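Local coordinates for lipoate-protein ligase, putative (Streptococcus pneumoniae, PDB 1VQZ) that is a putative bacterial lipoate-protein ligase, pairing a ligase A/B-type catalytic domain with a smaller C-terminal domain, at residues T267-A275 with D284-F292. Numbering follows the deposited sequence.
Sequences TSGKVEVFA and DIKIYGDFF. With EDO (1,2-ethanediol), chain D.
The antiparallel beta hairpin of strands 269-278 and 281-289 brings Glu272 opposite Tyr288 and Phe274 opposite Lys286. Both are hydrogen-bonded pairs. Tyr288 N reaches Glu272 O at 2.8 Å, in the carbonyl plane, and Glu272 N donates the return hydrogen bond to Tyr288 O. Phe274 N meets Lys286 O almost head-on at 2.8 Å, with an N-H...O angle of 173°.

On the face carrying Glu272, Phe274 and Tyr288, the Phe274 and Tyr288 side chains cross at about a right angle, ring planes 79° apart. Phe274 CE1 lies 3.5 Å from Tyr288 CD1. In both residues CG is anti to the carbonyl carbon, which brings the two rings together over the same face of the hairpin. A 1,2-ethanediol lies over one face of the Tyr288 ring and is hydrogen-bonded to Ile287 O. The Glu272 carboxylate passes beside Tyr288 CB and forms a salt bridge with Arg261.

The hairpin forms one side of the mixed sheet in the C-terminal lipoate protein ligase region. Strand 260-266 pairs with the other side of 269-278. The opposite face is apolar: Val271 and Ile287 lie side by side, CG1 against CG2, and Val273 CG1 meets Ile285 CD1 at 3.9 Å. Helix 332-339 packs onto Val271, Val273 and Ile285.

At Asp290 a side chain takes over from the backbone as acceptor. It turns in between its own N and carbonyl carbon (chi1 57°), and OD1 accepts a hydrogen bond from Lys270 N at 2.8 Å. The return bond, Asp290 N to Lys270 O, is weak. The Phe291 ring puts its CD2 edge 3.4 Å from Lys270 O. One water bridges Ser268 O and Phe292 N.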
loop_
_atom_site.group_PDB
_atom_site.type_symbol
_atom_site.label_atom_id
_atom_site.label_comp_id
_atom_site.label_asym_id
_atom_site.label_seq_id
_atom_site.Cartn_x
_atom_site.Cartn_y
_atom_site.Cartn_z
ATOM N N THR A 267 5.854 11.758 13.256
ATOM C CA THR A 267 7.015 11.164 12.605
ATOM C C THR A 267 6.606 10.007 11.723
ATOM O O THR A 267 7.084 9.891 10.622
ATOM C CB THR A 267 8.023 10.616 13.652
ATOM O OG1 THR A 267 8.449 11.686 14.493
ATOM C CG2 THR A 267 9.237 10.011 12.967
ATOM N N SER A 268 5.691 9.183 12.202
ATOM C CA SER A 268 5.268 7.993 11.459
ATOM C C SER A 268 3.979 8.231 10.648
ATOM O O SER A 268 3.366 7.310 10.125
ATOM C CB SER A 268 5.128 6.820 12.438
ATOM O OG SER A 268 6.402 6.460 12.909
ATOM N N GLY A 269 3.594 9.476 10.485
ATOM C CA GLY A 269 2.473 9.768 9.614
ATOM C C GLY A 269 1.657 10.970 10.010
ATOM O O GLY A 269 1.525 11.335 11.162
ATOM N N LYS A 270 1.084 11.549 8.984
ATOM C CA LYS A 270 0.060 12.542 9.079
ATOM C C LYS A 270 -1.303 11.911 9.422
ATOM O O LYS A 270 -1.710 10.905 8.816
ATOM C CB LYS A 270 0.042 13.191 7.678
ATOM C CG LYS A 270 -0.882 14.256 7.429
ATOM C CD LYS A 270 -0.306 15.205 6.381
ATOM C CE LYS A 270 -0.943 15.057 5.082
ATOM N NZ LYS A 270 -0.699 16.329 4.291
ATOM N N VAL A 271 -2.012 12.517 10.380
ATOM C CA VAL A 271 -3.370 12.102 10.774
ATOM C C VAL A 271 -4.312 13.315 10.703
ATOM O O VAL A 271 -4.090 14.333 11.353
ATOM C CB VAL A 271 -3.419 11.501 12.203
ATOM C CG1 VAL A 271 -4.849 11.119 12.576
ATOM C CG2 VAL A 271 -2.477 10.323 12.328
ATOM N N GLU A 272 -5.348 13.184 9.879
ATOM C CA GLU A 272 -6.363 14.207 9.650
ATOM C C GLU A 272 -7.723 13.662 10.050
ATOM O O GLU A 272 -8.162 12.641 9.547
ATOM C CB GLU A 272 -6.396 14.611 8.195
ATOM C CG GLU A 272 -7.257 15.878 7.917
ATOM C CD GLU A 272 -7.259 16.299 6.450
ATOM O OE1 GLU A 272 -7.148 15.413 5.559
ATOM O OE2 GLU A 272 -7.412 17.533 6.198
ATOM N N VAL A 273 -8.381 14.362 10.955
ATOM C CA VAL A 273 -9.621 13.893 11.541
ATOM C C VAL A 273 -10.780 14.826 11.228
ATOM O O VAL A 273 -10.760 16.005 11.551
ATOM C CB VAL A 273 -9.503 13.808 13.062
ATOM C CG1 VAL A 273 -10.851 13.326 13.663
ATOM C CG2 VAL A 273 -8.347 12.935 13.466
ATOM N N PHE A 274 -11.816 14.281 10.623
ATOM C CA PHE A 274 -13.045 15.041 10.402
ATOM C C PHE A 274 -14.148 14.462 11.329
ATOM O O PHE A 274 -14.615 13.350 11.126
ATOM C CB PHE A 274 -13.496 14.954 8.933
ATOM C CG PHE A 274 -12.517 15.533 7.941
ATOM C CD1 PHE A 274 -11.490 14.765 7.428
ATOM C CD2 PHE A 274 -12.668 16.827 7.470
ATOM C CE1 PHE A 274 -10.619 15.289 6.475
ATOM C CE2 PHE A 274 -11.782 17.364 6.533
ATOM C CZ PHE A 274 -10.756 16.570 6.034
ATOM N N ALA A 275 -14.562 15.223 12.329
ATOM C CA ALA A 275 -15.561 14.741 13.305
ATOM C C ALA A 275 -16.807 15.596 13.316
ATOM O O ALA A 275 -16.719 16.837 13.269
ATOM C CB ALA A 275 -14.971 14.698 14.670
ATOM N N ASP A 284 -20.272 11.285 14.226
ATOM C CA ASP A 284 -19.570 10.594 13.153
ATOM C C ASP A 284 -18.121 11.037 13.149
ATOM O O ASP A 284 -17.784 12.075 13.740
ATOM C CB ASP A 284 -20.217 10.851 11.785
ATOM C CG ASP A 284 -20.158 9.612 10.853
ATOM O OD1 ASP A 284 -19.318 8.711 11.040
ATOM O OD2 ASP A 284 -20.968 9.534 9.915
ATOM N N ILE A 285 -17.255 10.207 12.564
ATOM C CA ILE A 285 -15.845 10.527 12.449
ATOM C C ILE A 285 -15.256 9.832 11.235
ATOM O O ILE A 285 -15.676 8.711 10.870
ATOM C CB ILE A 285 -15.107 10.171 13.751
ATOM C CG1 ILE A 285 -13.660 10.657 13.766
ATOM C CG2 ILE A 285 -15.089 8.669 13.992
ATOM C CD1 ILE A 285 -13.030 10.511 15.147
ATOM N N LYS A 286 -14.321 10.508 10.574
ATOM C CA LYS A 286 -13.570 9.915 9.456
ATOM C C LYS A 286 -12.126 10.396 9.550
ATOM O O LYS A 286 -11.851 11.569 9.868
ATOM C CB LYS A 286 -14.194 10.292 8.093
ATOM C CG LYS A 286 -13.661 9.375 6.967
ATOM C CD LYS A 286 -14.337 9.468 5.686
ATOM C CE LYS A 286 -13.833 8.406 4.714
ATOM N NZ LYS A 286 -14.465 7.049 4.860
ATOM N N ILE A 287 -11.196 9.461 9.357
ATOM C CA ILE A 287 -9.788 9.694 9.553
ATOM C C ILE A 287 -9.053 9.449 8.256
ATOM O O ILE A 287 -9.192 8.367 7.632
ATOM C CB ILE A 287 -9.254 8.807 10.663
ATOM C CG1 ILE A 287 -10.040 9.083 11.980
ATOM C CG2 ILE A 287 -7.747 8.995 10.879
ATOM C CD1 ILE A 287 -9.777 8.062 13.058
ATOM N N TYR A 288 -8.280 10.453 7.854
ATOM C CA TYR A 288 -7.426 10.390 6.674
ATOM C C TYR A 288 -5.972 10.516 7.080
ATOM O O TYR A 288 -5.654 10.985 8.175
ATOM C CB TYR A 288 -7.714 11.554 5.730
ATOM C CG TYR A 288 -9.055 11.538 5.072
ATOM C CD1 TYR A 288 -10.185 11.902 5.787
ATOM C CD2 TYR A 288 -9.197 11.215 3.737
ATOM C CE1 TYR A 288 -11.426 11.913 5.210
ATOM C CE2 TYR A 288 -10.467 11.202 3.140
ATOM C CZ TYR A 288 -11.578 11.579 3.895
ATOM O OH TYR A 288 -12.850 11.611 3.367
ATOM N N GLY A 289 -5.079 10.127 6.168
ATOM C CA GLY A 289 -3.659 10.299 6.408
ATOM C C GLY A 289 -2.796 9.366 5.601
ATOM O O GLY A 289 -3.296 8.555 4.767
ATOM N N ASP A 290 -1.491 9.493 5.833
ATOM C CA ASP A 290 -0.491 8.616 5.194
ATOM C C ASP A 290 0.219 7.704 6.201
ATOM O O ASP A 290 1.241 7.105 5.859
ATOM C CB ASP A 290 0.526 9.417 4.375
ATOM C CG ASP A 290 1.272 10.496 5.194
ATOM O OD1 ASP A 290 1.234 10.509 6.419
ATOM O OD2 ASP A 290 1.875 11.386 4.580
ATOM N N PHE A 291 -0.318 7.628 7.413
ATOM C CA PHE A 291 0.055 6.605 8.394
ATOM C C PHE A 291 -0.144 5.207 7.773
ATOM O O PHE A 291 -0.882 5.007 6.807
ATOM C CB PHE A 291 -0.805 6.708 9.666
ATOM C CG PHE A 291 -2.297 6.663 9.410
ATOM C CD1 PHE A 291 -2.980 5.441 9.351
ATOM C CD2 PHE A 291 -3.002 7.824 9.217
ATOM C CE1 PHE A 291 -4.347 5.372 9.102
ATOM C CE2 PHE A 291 -4.407 7.770 8.994
ATOM C CZ PHE A 291 -5.055 6.540 8.893
ATOM N N PHE A 292 0.575 4.243 8.303
ATOM C CA PHE A 292 0.410 2.883 7.865
ATOM C C PHE A 292 -0.163 2.044 8.970
ATOM O O PHE A 292 0.324 2.079 10.069
ATOM C CB PHE A 292 1.741 2.267 7.454
ATOM C CG PHE A 292 1.604 0.842 7.111
ATOM C CD1 PHE A 292 1.088 0.473 5.861
ATOM C CD2 PHE A 292 1.846 -0.148 8.062
ATOM C CE1 PHE A 292 0.882 -0.851 5.552
ATOM C CE2 PHE A 292 1.643 -1.500 7.746
ATOM C CZ PHE A 292 1.146 -1.835 6.493
HETATM C C1 EDO D . -10.011 8.103 4.223
HETATM O O1 EDO D . -9.962 7.167 5.274
HETATM C C2 EDO D . -10.417 7.458 2.913
HETATM O O2 EDO D . -11.730 6.985 3.022
HETATM O O HOH W 1 2.446 4.836 10.526
#